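Local structure of exocyst complex component EXO70 (Saccharomyces cerevisiae, 2B1E) at residues A[114-117]-A[118-121]; A[127-130]-A[131-135]; A[209-212]-A[213-217]; A[222-225]-A[226-230]. The protein helps tether secretory vesicles to sites of exocytosis as a subunit of the exocyst complex, and takes part in assembling that complex. One frame throughout, in Å; residues are numbered along the deposited sequence.

Interaction 1. Residues A[114-117]-A[118-121]; sequences YYED and QQLG
Leu120 lays its two methyl groups against the tyrosines that precede its helix: CD1 lies 3.8 Å from CE2 of Tyr114, and CD2 lies 3.9 Å from CB of Tyr115. The leucine and Tyr114 side chains cross at about a right angle. Glu116 is the N-cap of helix 117-132, so the pairing of Tyr115, just before the cap, with Leu120, four residues beyond it, is a hydrophobic staple. Gln119 closes the same turn from the polar side. Gln119 OE1 accepts the backbone N-H of Glu116 at 3.0 Å from N, with an N-H...O angle of 159° and the donor tilted 19° from the amide carbonyl plane. This is the half of a capping box in which a side chain in the first turn takes the N-H of the cap residue. An extended chain (chi2 178°) carries the Gln119 amide back to it. Gln119 OE1 also sits at the edge of the Tyr115 ring, 3.7 Å from its CD1, while the Gln119 CG packs 3.2 Å from CG of Glu116. Backbone bonds from Leu120 N to Glu116 O and from Gly121 N to Asp117 O begin the helical ladder. Tyr115 OH is bonded to Leu94 O and Arg147, Tyr114 OH to Asp200, and Leu197 of helix 180-201 packs on both tyrosines and on Leu120. The N-terminal turn is thus held twice, by an amide oxygen on the backbone of the cap residue and by apolar contact that ties the incoming loop to the first turn of helix 117-132.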
loop_
_atom_site.group_PDB
_atom_site.type_symbol
_atom_site.label_atom_id
_atom_site.label_comp_id
_atom_site.label_asym_id
_atom_site.label_seq_id
_atom_site.Cartn_x
_atom_site.Cartn_y
_atom_site.Cartn_z
ATOM N N TYR A 114 -26.937 -8.690 21.403
ATOM C CA TYR A 114 -27.850 -7.597 21.079
ATOM C C TYR A 114 -29.101 -7.740 21.936
ATOM O O TYR A 114 -29.514 -8.853 22.246
ATOM C CB TYR A 114 -28.235 -7.632 19.601
ATOM C CG TYR A 114 -28.883 -6.353 19.112
ATOM C CD1 TYR A 114 -28.164 -5.160 19.057
ATOM C CD2 TYR A 114 -30.212 -6.340 18.697
ATOM C CE1 TYR A 114 -28.757 -3.980 18.593
ATOM C CE2 TYR A 114 -30.815 -5.174 18.235
ATOM C CZ TYR A 114 -30.083 -4.000 18.183
ATOM O OH TYR A 114 -30.676 -2.856 17.711
ATOM N N TYR A 115 -29.694 -6.614 22.325
ATOM C CA TYR A 115 -30.895 -6.626 23.157
ATOM C C TYR A 115 -32.033 -7.377 22.485
ATOM O O TYR A 115 -32.157 -7.368 21.265
ATOM C CB TYR A 115 -31.342 -5.196 23.449
ATOM C CG TYR A 115 -30.277 -4.361 24.124
ATOM C CD1 TYR A 115 -29.863 -4.644 25.431
ATOM C CD2 TYR A 115 -29.681 -3.290 23.460
ATOM C CE1 TYR A 115 -28.878 -3.876 26.061
ATOM C CE2 TYR A 115 -28.695 -2.515 24.083
ATOM C CZ TYR A 115 -28.303 -2.813 25.380
ATOM O OH TYR A 115 -27.362 -2.026 26.005
ATOM N N GLU A 116 -32.859 -8.045 23.284
ATOM C CA GLU A 116 -33.987 -8.771 22.718
ATOM C C GLU A 116 -35.022 -7.736 22.318
ATOM O O GLU A 116 -34.977 -6.597 22.788
ATOM C CB GLU A 116 -34.565 -9.757 23.738
ATOM C CG GLU A 116 -34.780 -9.166 25.121
ATOM C CD GLU A 116 -35.209 -10.205 26.147
ATOM O OE1 GLU A 116 -34.583 -11.290 26.211
ATOM O OE2 GLU A 116 -36.167 -9.928 26.897
ATOM N N ASP A 117 -35.941 -8.126 21.443
ATOM C CA ASP A 117 -36.982 -7.228 20.966
ATOM C C ASP A 117 -37.784 -6.585 22.097
ATOM O O ASP A 117 -38.069 -5.386 22.058
ATOM C CB ASP A 117 -37.931 -7.984 20.033
ATOM C CG ASP A 117 -37.338 -8.219 18.653
ATOM O OD1 ASP A 117 -36.109 -8.079 18.484
ATOM O OD2 ASP A 117 -38.111 -8.550 17.735
ATOM N N GLN A 118 -38.157 -7.374 23.101
ATOM C CA GLN A 118 -38.925 -6.828 24.208
ATOM C C GLN A 118 -38.128 -5.759 24.969
ATOM O O GLN A 118 -38.703 -4.777 25.438
ATOM C CB GLN A 118 -39.372 -7.947 25.157
ATOM C CG GLN A 118 -40.214 -9.024 24.479
ATOM C CD GLN A 118 -39.383 -10.203 23.956
ATOM O OE1 GLN A 118 -38.203 -10.057 23.621
ATOM N NE2 GLN A 118 -40.010 -11.376 23.873
ATOM N N GLN A 119 -36.815 -5.944 25.091
ATOM C CA GLN A 119 -35.989 -4.956 25.785
ATOM C C GLN A 119 -35.948 -3.678 24.937
ATOM O O GLN A 119 -36.040 -2.573 25.465
ATOM C CB GLN A 119 -34.563 -5.481 26.015
ATOM C CG GLN A 119 -34.459 -6.649 27.010
ATOM C CD GLN A 119 -33.036 -7.150 27.158
ATOM O OE1 GLN A 119 -32.331 -7.340 26.161
ATOM N NE2 GLN A 119 -32.604 -7.375 28.399
ATOM N N LEU A 120 -35.816 -3.834 23.620
ATOM C CA LEU A 120 -35.794 -2.680 22.724
ATOM C C LEU A 120 -37.107 -1.921 22.903
ATOM O O LEU A 120 -37.132 -0.684 22.940
ATOM C CB LEU A 120 -35.619 -3.137 21.268
ATOM C CG LEU A 120 -34.257 -3.759 20.933
ATOM C CD1 LEU A 120 -34.292 -4.385 19.555
ATOM C CD2 LEU A 120 -33.169 -2.690 21.012
ATOM N N GLY A 121 -38.197 -2.676 23.031
ATOM C CA GLY A 121 -39.496 -2.064 23.233
ATOM C C GLY A 121 -39.514 -1.200 24.484
ATOM O O GLY A 121 -39.963 -0.052 24.447
#

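Interaction 2. Residues A[127-130]-A[131-135]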
loop_
_atom_site.group_PDB
_atom_site.type_symbol
_atom_site.label_atom_id
_atom_site.label_comp_id
_atom_site.label_asym_id
_atom_site.label_seq_id
_atom_site.Cartn_x
_atom_site.Cartn_y
_atom_site.Cartn_z
ATOM N N LEU A 127 -37.561 6.135 26.498
ATOM C CA LEU A 127 -37.033 7.292 25.778
ATOM C C LEU A 127 -38.184 8.215 25.422
ATOM O O LEU A 127 -38.097 9.431 25.597
ATOM C CB LEU A 127 -36.332 6.860 24.492
ATOM C CG LEU A 127 -34.927 6.314 24.711
ATOM C CD1 LEU A 127 -34.501 5.536 23.488
ATOM C CD2 LEU A 127 -33.963 7.467 25.021
ATOM N N ASP A 128 -39.263 7.628 24.904
ATOM C CA ASP A 128 -40.438 8.406 24.538
ATOM C C ASP A 128 -41.053 9.065 25.761
ATOM O O ASP A 128 -41.490 10.216 25.709
ATOM C CB ASP A 128 -41.482 7.528 23.847
ATOM C CG ASP A 128 -41.145 7.265 22.383
ATOM O OD1 ASP A 128 -40.738 8.216 21.678
ATOM O OD2 ASP A 128 -41.304 6.115 21.936
ATOM N N TYR A 129 -41.096 8.339 26.868
ATOM C CA TYR A 129 -41.641 8.921 28.088
ATOM C C TYR A 129 -40.865 10.201 28.446
ATOM O O TYR A 129 -41.451 11.265 28.670
ATOM C CB TYR A 129 -41.517 7.939 29.261
ATOM C CG TYR A 129 -41.973 8.556 30.572
ATOM C CD1 TYR A 129 -43.319 8.535 30.952
ATOM C CD2 TYR A 129 -41.064 9.231 31.398
ATOM C CE1 TYR A 129 -43.748 9.176 32.123
ATOM C CE2 TYR A 129 -41.481 9.866 32.551
ATOM C CZ TYR A 129 -42.818 9.837 32.909
ATOM O OH TYR A 129 -43.205 10.485 34.053
ATOM N N PHE A 130 -39.543 10.105 28.511
ATOM C CA PHE A 130 -38.759 11.274 28.891
ATOM C C PHE A 130 -38.679 12.368 27.835
ATOM O O PHE A 130 -38.533 13.550 28.173
ATOM C CB PHE A 130 -37.373 10.848 29.365
ATOM C CG PHE A 130 -37.377 10.267 30.755
ATOM C CD1 PHE A 130 -37.720 11.063 31.852
ATOM C CD2 PHE A 130 -37.073 8.927 30.967
ATOM C CE1 PHE A 130 -37.763 10.528 33.143
ATOM C CE2 PHE A 130 -37.112 8.386 32.246
ATOM C CZ PHE A 130 -37.459 9.188 33.337
ATOM N N HIS A 131 -38.768 11.998 26.564
ATOM C CA HIS A 131 -38.762 13.017 25.522
ATOM C C HIS A 131 -40.102 13.730 25.650
ATOM O O HIS A 131 -40.212 14.921 25.390
ATOM C CB HIS A 131 -38.606 12.382 24.137
ATOM C CG HIS A 131 -37.180 12.125 23.761
ATOM N ND1 HIS A 131 -36.367 13.100 23.223
ATOM C CD2 HIS A 131 -36.398 11.029 23.921
ATOM C CE1 HIS A 131 -35.146 12.618 23.070
ATOM N NE2 HIS A 131 -35.137 11.364 23.488
ATOM N N GLY A 132 -41.115 12.990 26.088
ATOM C CA GLY A 132 -42.432 13.576 26.261
ATOM C C GLY A 132 -42.542 14.486 27.472
ATOM O O GLY A 132 -43.438 15.340 27.539
ATOM N N ASN A 133 -41.634 14.319 28.430
ATOM C CA ASN A 133 -41.646 15.127 29.649
ATOM C C ASN A 133 -40.474 16.086 29.802
ATOM O O ASN A 133 -39.927 16.243 30.898
ATOM C CB ASN A 133 -41.715 14.225 30.881
ATOM C CG ASN A 133 -43.116 13.743 31.159
ATOM O OD1 ASN A 133 -44.003 14.538 31.488
ATOM N ND2 ASN A 133 -43.333 12.436 31.021
ATOM N N SER A 134 -40.084 16.719 28.703
ATOM C CA SER A 134 -38.995 17.693 28.730
ATOM C C SER A 134 -37.693 17.180 29.322
ATOM O O SER A 134 -36.963 17.933 29.960
ATOM C CB SER A 134 -39.434 18.937 29.504
ATOM O OG SER A 134 -40.587 19.506 28.906
ATOM N N GLU A 135 -37.402 15.902 29.127
ATOM C CA GLU A 135 -36.158 15.352 29.630
ATOM C C GLU A 135 -35.460 14.590 28.524
ATOM O O GLU A 135 -34.691 13.663 28.774
ATOM C CB GLU A 135 -36.407 14.457 30.848
ATOM C CG GLU A 135 -36.615 15.251 32.124
ATOM C CD GLU A 135 -36.566 14.391 33.365
ATOM O OE1 GLU A 135 -35.666 13.526 33.461
ATOM O OE2 GLU A 135 -37.421 14.587 34.253
HETATM O O HOH W 1 -45.606 12.099 32.992
#
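The C-terminal end of helix 117-132 turns here into helix 136-155 through a Schellman-like reversal, recognisable by its 6→1 bond, in which Glu135 N donates to Phe130 O at 2.8 Å. Ser134 supplies the left-handed backbone (phi 54°) that brings Glu135 round. The same Phe130 oxygen receives a second, weak bond from Asn133 N. The Asn133 side chain folds back over the last turn, onto the ring of Tyr129. ND2 hovers over one face of that ring, 3.2 Å above the plane and displaced toward the rim, with CZ the nearest ring atom at 3.3 Å. ND2 also donates to the backbone oxygen of Tyr129 at 3.2 Å, a bent bond (136°) that meets the carbonyl from above its plane. A water bridges the far end: it donates to Tyr129 OH at 3.1 Å and accepts weakly from Asn133 ND2. Tyr129 reaches this position because its CG is anti to the backbone N (chi1 175°), which sends the ring along the helix toward Asn133; its hydroxyl is also bonded to Glu83. Phe130 and Glu135 run side by side, Glu135 OE1 coming within 3.6 Å of Phe130 CD1, and that carboxylate is fixed by a salt bridge to Arg87 of helix 66-94, which also touches Phe130. The helix end is thus held by one bent bond to a carbonyl, a weak one to water and an approach to a ring face, all at one amide nitrogen, alongside the shorter backbone bond at Phe130 O.

Interaction 3. Residues A[209-212]-A[213-217]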
loop_
_atom_site.group_PDB
_atom_site.type_symbol
_atom_site.label_atom_id
_atom_site.label_comp_id
_atom_site.label_asym_id
_atom_site.label_seq_id
_atom_site.Cartn_x
_atom_site.Cartn_y
_atom_site.Cartn_z
ATOM N N LYS A 209 -31.383 11.273 15.725
ATOM C CA LYS A 209 -30.717 10.004 15.447
ATOM C C LYS A 209 -29.235 10.128 15.109
ATOM O O LYS A 209 -28.388 9.536 15.785
ATOM C CB LYS A 209 -31.440 9.250 14.325
ATOM C CG LYS A 209 -32.756 8.626 14.752
ATOM C CD LYS A 209 -33.500 8.010 13.569
ATOM C CE LYS A 209 -32.766 6.823 12.986
ATOM N NZ LYS A 209 -33.488 6.260 11.808
ATOM N N PRO A 210 -28.892 10.893 14.058
ATOM C CA PRO A 210 -27.463 10.997 13.753
ATOM C C PRO A 210 -26.643 11.587 14.897
ATOM O O PRO A 210 -25.495 11.209 15.097
ATOM C CB PRO A 210 -27.432 11.854 12.481
ATOM C CG PRO A 210 -28.700 12.625 12.536
ATOM C CD PRO A 210 -29.697 11.633 13.071
ATOM N N HIS A 211 -27.243 12.494 15.660
ATOM C CA HIS A 211 -26.549 13.109 16.785
ATOM C C HIS A 211 -26.236 12.060 17.859
ATOM O O HIS A 211 -25.112 11.980 18.353
ATOM C CB HIS A 211 -27.404 14.238 17.367
ATOM C CG HIS A 211 -26.789 14.920 18.551
ATOM N ND1 HIS A 211 -25.538 15.497 18.512
ATOM C CD2 HIS A 211 -27.262 15.131 19.801
ATOM C CE1 HIS A 211 -25.266 16.036 19.688
ATOM N NE2 HIS A 211 -26.296 15.828 20.489
ATOM N N VAL A 212 -27.235 11.251 18.199
ATOM C CA VAL A 212 -27.081 10.202 19.199
ATOM C C VAL A 212 -25.970 9.250 18.779
ATOM O O VAL A 212 -25.044 8.992 19.545
ATOM C CB VAL A 212 -28.401 9.399 19.381
ATOM C CG1 VAL A 212 -28.180 8.213 20.297
ATOM C CG2 VAL A 212 -29.482 10.299 19.967
ATOM N N LEU A 213 -26.062 8.740 17.557
ATOM C CA LEU A 213 -25.058 7.817 17.040
ATOM C C LEU A 213 -23.669 8.458 17.056
ATOM O O LEU A 213 -22.683 7.800 17.374
ATOM C CB LEU A 213 -25.421 7.376 15.617
ATOM C CG LEU A 213 -24.480 6.350 14.976
ATOM C CD1 LEU A 213 -24.496 5.050 15.788
ATOM C CD2 LEU A 213 -24.912 6.084 13.540
ATOM N N SER A 214 -23.591 9.742 16.717
ATOM C CA SER A 214 -22.310 10.444 16.713
ATOM C C SER A 214 -21.686 10.454 18.110
ATOM O O SER A 214 -20.523 10.094 18.288
ATOM C CB SER A 214 -22.490 11.884 16.223
ATOM O OG SER A 214 -21.288 12.629 16.369
ATOM N N GLN A 215 -22.471 10.855 19.102
ATOM C CA GLN A 215 -21.996 10.913 20.478
ATOM C C GLN A 215 -21.492 9.578 21.016
ATOM O O GLN A 215 -20.614 9.539 21.879
ATOM C CB GLN A 215 -23.108 11.445 21.378
ATOM C CG GLN A 215 -23.344 12.933 21.207
ATOM C CD GLN A 215 -24.446 13.438 22.098
ATOM O OE1 GLN A 215 -25.629 13.326 21.769
ATOM N NE2 GLN A 215 -24.069 13.979 23.248
ATOM N N ILE A 216 -22.046 8.484 20.509
ATOM C CA ILE A 216 -21.640 7.155 20.949
ATOM C C ILE A 216 -20.399 6.670 20.200
ATOM O O ILE A 216 -19.510 6.058 20.788
ATOM C CB ILE A 216 -22.793 6.127 20.743
ATOM C CG1 ILE A 216 -23.935 6.432 21.719
ATOM C CG2 ILE A 216 -22.289 4.706 20.954
ATOM C CD1 ILE A 216 -25.189 5.627 21.463
ATOM N N LEU A 217 -20.331 6.955 18.906
ATOM C CA LEU A 217 -19.204 6.513 18.087
ATOM C C LEU A 217 -17.948 7.386 18.158
ATOM O O LEU A 217 -16.836 6.886 18.000
ATOM C CB LEU A 217 -19.644 6.388 16.625
ATOM C CG LEU A 217 -20.799 5.437 16.284
ATOM C CD1 LEU A 217 -21.041 5.465 14.781
ATOM C CD2 LEU A 217 -20.463 4.028 16.723
#
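His211 and Gln215, one turn apart on helix 209-233, stack, the imidazole and amide planes 28° apart, although the side chains run obliquely to each other. With chi1 at 179° the imidazole leans toward the C-terminal side, to meet Gln215. The glutamine approaches one ring face with two atoms: Gln215 CG makes a CH-pi contact 4.2 Å from the His211 ring centroid, 23° off the normal, and Gln215 OE1 lies over the same face at its NE2-CD2 end, 2.9 Å from His211 NE2 and 3.1 Å from CD2. Because OE1 is above the ring, the short approach to NE2 has too poor an angle for a hydrogen bond; the oxygen takes its bond from Gln140 NE2 of helix 136-155, a residue that also touches His211 and Val212. Val212 and Ile216 instead point the same way, side by side, with CG1 of Val212 4.1 Å from CD1 of Ile216. Ile216 CG1 also rests 3.5 Å from the Val212 carbonyl oxygen. Beneath, backbone bonds run from Leu213 to Lys209, Ser214 to Pro210, Gln215 to His211 and Ile216 to Val212. An amide oxygen set over the ring face would probably be more favourable if the imidazole were electron-poor, as when protonated; the bond from Gln140 ties the stack to helix 136-155.

Interaction 4. Residues A[222-225]-A[226-230]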
loop_
_atom_site.group_PDB
_atom_site.type_symbol
_atom_site.label_atom_id
_atom_site.label_comp_id
_atom_site.label_asym_id
_atom_site.label_seq_id
_atom_site.Cartn_x
_atom_site.Cartn_y
_atom_site.Cartn_z
ATOM N N SER A 222 -11.972 8.506 18.419
ATOM C CA SER A 222 -10.826 9.155 19.037
ATOM C C SER A 222 -9.840 8.077 19.478
ATOM O O SER A 222 -8.637 8.190 19.250
ATOM C CB SER A 222 -11.280 9.986 20.242
ATOM O OG SER A 222 -10.206 10.731 20.793
ATOM N N ALA A 223 -10.365 7.023 20.095
ATOM C CA ALA A 223 -9.549 5.914 20.570
ATOM C C ALA A 223 -8.837 5.215 19.417
ATOM O O ALA A 223 -7.687 4.789 19.547
ATOM C CB ALA A 223 -10.419 4.918 21.320
ATOM N N TYR A 224 -9.533 5.095 18.291
ATOM C CA TYR A 224 -8.976 4.452 17.108
ATOM C C TYR A 224 -7.883 5.315 16.500
ATOM O O TYR A 224 -6.768 4.844 16.261
ATOM C CB TYR A 224 -10.071 4.220 16.062
ATOM C CG TYR A 224 -9.546 3.774 14.714
ATOM C CD1 TYR A 224 -9.192 2.445 14.484
ATOM C CD2 TYR A 224 -9.390 4.687 13.673
ATOM C CE1 TYR A 224 -8.695 2.036 13.245
ATOM C CE2 TYR A 224 -8.893 4.291 12.433
ATOM C CZ TYR A 224 -8.549 2.965 12.224
ATOM O OH TYR A 224 -8.081 2.569 10.990
ATOM N N ALA A 225 -8.217 6.578 16.247
ATOM C CA ALA A 225 -7.290 7.525 15.650
ATOM C C ALA A 225 -6.004 7.656 16.457
ATOM O O ALA A 225 -4.923 7.822 15.886
ATOM C CB ALA A 225 -7.957 8.886 15.506
ATOM N N LYS A 226 -6.114 7.586 17.783
ATOM C CA LYS A 226 -4.927 7.699 18.619
ATOM C C LYS A 226 -4.040 6.472 18.453
ATOM O O LYS A 226 -2.830 6.594 18.274
ATOM C CB LYS A 226 -5.304 7.867 20.094
ATOM C CG LYS A 226 -4.083 7.926 21.003
ATOM C CD LYS A 226 -4.390 8.494 22.373
ATOM C CE LYS A 226 -3.112 8.581 23.204
ATOM N NZ LYS A 226 -3.292 9.354 24.467
ATOM N N LEU A 227 -4.650 5.292 18.512
ATOM C CA LEU A 227 -3.919 4.040 18.359
ATOM C C LEU A 227 -3.306 4.010 16.960
ATOM O O LEU A 227 -2.197 3.512 16.762
ATOM C CB LEU A 227 -4.874 2.859 18.543
ATOM C CG LEU A 227 -4.313 1.487 18.926
ATOM C CD1 LEU A 227 -5.461 0.489 18.989
ATOM C CD2 LEU A 227 -3.277 1.030 17.919
ATOM N N PHE A 228 -4.038 4.560 15.995
ATOM C CA PHE A 228 -3.599 4.623 14.605
ATOM C C PHE A 228 -2.349 5.492 14.473
ATOM O O PHE A 228 -1.422 5.162 13.730
ATOM C CB PHE A 228 -4.711 5.210 13.734
ATOM C CG PHE A 228 -4.415 5.183 12.261
ATOM C CD1 PHE A 228 -4.672 4.043 11.506
ATOM C CD2 PHE A 228 -3.882 6.299 11.626
ATOM C CE1 PHE A 228 -4.406 4.015 10.134
ATOM C CE2 PHE A 228 -3.611 6.280 10.257
ATOM C CZ PHE A 228 -3.877 5.134 9.509
ATOM N N GLY A 229 -2.342 6.612 15.188
ATOM C CA GLY A 229 -1.207 7.513 15.141
ATOM C C GLY A 229 0.003 6.882 15.795
ATOM O O GLY A 229 1.141 7.177 15.434
ATOM N N ALA A 230 -0.247 6.005 16.761
ATOM C CA ALA A 230 0.826 5.324 17.466
ATOM C C ALA A 230 1.610 4.455 16.493
ATOM O O ALA A 230 2.836 4.531 16.437
ATOM C CB ALA A 230 0.260 4.474 18.589
#
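Aromatic contact dominates: Tyr224 and Phe228 lie side by side one turn apart, pointing the same way. Their ring centroids are 5.8 Å apart and the planes are inclined at 31°, an oblique pairing. The touching end is the phenol, whose Tyr224 OH comes 3.7 Å from Phe228 CD1 and whose CZ comes 4.1 Å from that atom. Phe228 CB, meanwhile, lies over one face of the tyrosine ring. Closely matched chi1 values, 170° for Tyr224 and -174° for Phe228, keep the two side chains running together. The tyrosine hydroxyl is hydrogen-bonded to Ser252 of helix 245-259. This is the inner side of helix 209-233 in the all-helical EXO70 rod: Phe228 packs on Leu249 and Ile253 of that helix and on Cys274 and Val278 of helix 268-299, and Tyr224 reaches Leu187 of helix 180-201. Four i+4 to i backbone hydrogen bonds run from Lys226 to Ser222, Leu227 to Ala223, Phe228 to Tyr224 (2.8 Å between N and O) and Gly229 to Ala225. Apolar packing on other helices takes in Ala225, against Leu270 of helix 268-299, and Leu227, against Met180 of helix 180-201.

How the interactions relate
Interactions 1 and 2 belong to the two ends of helix 117-132, interactions 3 and 4 to successive parts of helix 209-233, and within each pair the centres are 19 Å apart. The chemistry differs with place in the helix. At 114-121 and 127-135, where the helix begins and ends, side-chain amides bond backbone groups; in the first turns (209-217) and the interior (222-230) of helix 209-233, side chains meet one turn apart, an amide on an imidazole in interaction 3 and two oblique aromatic rings in interaction 4. Interaction 3 mixes an exposed histidine with buried aliphatics, whereas the aromatic pair of interaction 4 is buried and lies nearest the chain centre. Helix 180-201 borders interactions 1, 3 and 4, helix 136-155 interactions 1, 2 and 3.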